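Local structure of 190aa long hypothetical protein (Pyrococcus horikoshii, 2DDZ) at residues E[93-98]-E[170-175]. The protein is of unknown function but forms hexamers and belongs to the DUF366 family, probably a distant relative of the class II aminoacyl-tRNA synthetases. Numbering follows the deposited sequence.
Sequences ARLVEL and KALVEE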
loop_
_atom_site.group_PDB
_atom_site.type_symbol
_atom_site.label_atom_id
_atom_site.label_comp_id
_atom_site.label_asym_id
_atom_site.label_seq_id
_atom_site.Cartn_x
_atom_site.Cartn_y
_atom_site.Cartn_z
ATOM N N ALA E 93 -13.186 5.349 22.520
ATOM C CA ALA E 93 -12.687 4.913 23.814
ATOM C C ALA E 93 -12.184 6.123 24.598
ATOM O O ALA E 93 -12.435 6.226 25.794
ATOM C CB ALA E 93 -11.568 3.893 23.642
ATOM N N ARG E 94 -11.484 7.041 23.935
ATOM C CA ARG E 94 -10.987 8.224 24.633
ATOM C C ARG E 94 -12.149 9.081 25.138
ATOM O O ARG E 94 -12.087 9.614 26.245
ATOM C CB ARG E 94 -10.093 9.066 23.735
ATOM C CG ARG E 94 -9.640 10.385 24.383
ATOM C CD ARG E 94 -8.547 10.177 25.444
ATOM N NE ARG E 94 -8.171 11.429 26.106
ATOM C CZ ARG E 94 -8.814 11.957 27.150
ATOM N NH1 ARG E 94 -9.871 11.343 27.666
ATOM N NH2 ARG E 94 -8.405 13.101 27.681
ATOM N N LEU E 95 -13.199 9.215 24.326
ATOM C CA LEU E 95 -14.383 9.976 24.716
ATOM C C LEU E 95 -15.018 9.341 25.952
ATOM O O LEU E 95 -15.567 10.037 26.806
ATOM C CB LEU E 95 -15.421 10.003 23.592
ATOM C CG LEU E 95 -15.084 10.843 22.360
ATOM C CD1 LEU E 95 -16.265 10.802 21.408
ATOM C CD2 LEU E 95 -14.772 12.296 22.771
ATOM N N VAL E 96 -14.944 8.018 26.044
ATOM C CA VAL E 96 -15.516 7.313 27.179
ATOM C C VAL E 96 -14.724 7.655 28.438
ATOM O O VAL E 96 -15.299 7.987 29.471
ATOM C CB VAL E 96 -15.530 5.780 26.922
ATOM C CG1 VAL E 96 -15.853 5.021 28.201
ATOM C CG2 VAL E 96 -16.574 5.455 25.846
ATOM N N GLU E 97 -13.399 7.583 28.338
ATOM C CA GLU E 97 -12.515 7.918 29.454
ATOM C C GLU E 97 -12.809 9.348 29.919
ATOM O O GLU E 97 -12.828 9.638 31.111
ATOM C CB GLU E 97 -11.058 7.842 29.000
ATOM C CG GLU E 97 -10.486 6.444 28.873
ATOM C CD GLU E 97 -9.247 6.404 27.981
ATOM O OE1 GLU E 97 -8.543 7.435 27.894
ATOM O OE2 GLU E 97 -8.973 5.343 27.378
ATOM N N LEU E 98 -13.034 10.232 28.955
ATOM C CA LEU E 98 -13.310 11.630 29.237
ATOM C C LEU E 98 -14.609 11.867 30.011
ATOM O O LEU E 98 -14.693 12.785 30.824
ATOM C CB LEU E 98 -13.347 12.418 27.925
ATOM C CG LEU E 98 -13.652 13.909 28.081
ATOM C CD1 LEU E 98 -12.592 14.542 28.978
ATOM C CD2 LEU E 98 -13.684 14.592 26.716
ATOM N N LYS E 170 -9.937 18.755 22.091
ATOM C CA LYS E 170 -8.524 18.782 22.459
ATOM C C LYS E 170 -8.046 17.367 22.804
ATOM O O LYS E 170 -6.917 16.989 22.492
ATOM C CB LYS E 170 -8.331 19.720 23.660
ATOM C CG LYS E 170 -6.884 20.026 24.045
ATOM C CD LYS E 170 -6.842 20.904 25.298
ATOM C CE LYS E 170 -5.424 21.300 25.710
ATOM N NZ LYS E 170 -4.809 22.293 24.782
ATOM N N ALA E 171 -8.911 16.589 23.446
ATOM C CA ALA E 171 -8.591 15.214 23.836
ATOM C C ALA E 171 -8.353 14.319 22.624
ATOM O O ALA E 171 -7.448 13.486 22.628
ATOM C CB ALA E 171 -9.723 14.636 24.687
ATOM N N LEU E 172 -9.180 14.491 21.594
ATOM C CA LEU E 172 -9.068 13.703 20.377
ATOM C C LEU E 172 -7.851 14.104 19.545
ATOM O O LEU E 172 -7.175 13.245 18.973
ATOM C CB LEU E 172 -10.350 13.827 19.551
ATOM C CG LEU E 172 -11.607 13.273 20.234
ATOM C CD1 LEU E 172 -12.711 13.133 19.202
ATOM C CD2 LEU E 172 -11.309 11.923 20.879
ATOM N N VAL E 173 -7.565 15.399 19.471
ATOM C CA VAL E 173 -6.399 15.840 18.720
ATOM C C VAL E 173 -5.151 15.254 19.378
ATOM O O VAL E 173 -4.273 14.728 18.698
ATOM C CB VAL E 173 -6.290 17.379 18.685
ATOM C CG1 VAL E 173 -4.936 17.795 18.124
ATOM C CG2 VAL E 173 -7.399 17.953 17.825
ATOM N N GLU E 174 -5.080 15.322 20.705
ATOM C CA GLU E 174 -3.928 14.773 21.419
ATOM C C GLU E 174 -3.807 13.273 21.187
ATOM O O GLU E 174 -2.705 12.740 21.097
ATOM C CB GLU E 174 -4.041 15.039 22.918
ATOM C CG GLU E 174 -4.017 16.502 23.289
ATOM C CD GLU E 174 -3.957 16.714 24.788
ATOM O OE1 GLU E 174 -4.292 15.768 25.540
ATOM O OE2 GLU E 174 -3.586 17.828 25.211
ATOM N N GLU E 175 -4.946 12.595 21.098
ATOM C CA GLU E 175 -4.951 11.155 20.878
ATOM C C GLU E 175 -4.298 10.846 19.543
ATOM O O GLU E 175 -3.412 9.994 19.446
ATOM C CB GLU E 175 -6.384 10.623 20.876
ATOM C CG GLU E 175 -6.484 9.110 21.005
ATOM C CD GLU E 175 -5.859 8.594 22.291
ATOM O OE1 GLU E 175 -6.084 9.218 23.354
ATOM O OE2 GLU E 175 -5.150 7.564 22.244
HETATM O O HOH W 1 -5.879 11.787 24.717
#
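Arg94 reaches from helix 81-100 to Ala171, Leu172 and Glu175 of helix 161-184, carrying much of the packing between two roughly antiparallel helices of a fold with a mixed sheet; the short segment axes lie 10.0 Å apart at 135°. Going outward from CB, which passes Glu175 OE1, the chain heads for helix 161-184 because Arg94 CG is anti to the backbone N (chi1 175°). Arg94 CG comes within 4.2 Å of Leu172 CD2. A bend at chi2 (75°) then brings Arg94 CD to 3.4 Å from Glu175 OE1. The guanidinium lays one face over Ala171 CB, off-centre toward its rim, with Arg94 NH2 closest at 3.6 Å. Arg94 NE stays 4.1 Å from Glu175 OE1, too far for a salt bridge, and a water spans the gap. Alongside, Leu95 CD2 meets Leu172 CD2 at 4.0 Å, the two side chains roughly perpendicular. Replacing Arg94 with an alanine would probably open a gap beside Ala171 and Leu172 and leave the bridging water without its NE donor. Glu175 OE2 forms a salt bridge with Arg108 of the second subunit. The water, in the guanidinium plane, accepts a hydrogen bond from Arg94 NE (2.7 Å) and donates to Glu175 OE1 and Ala171 O.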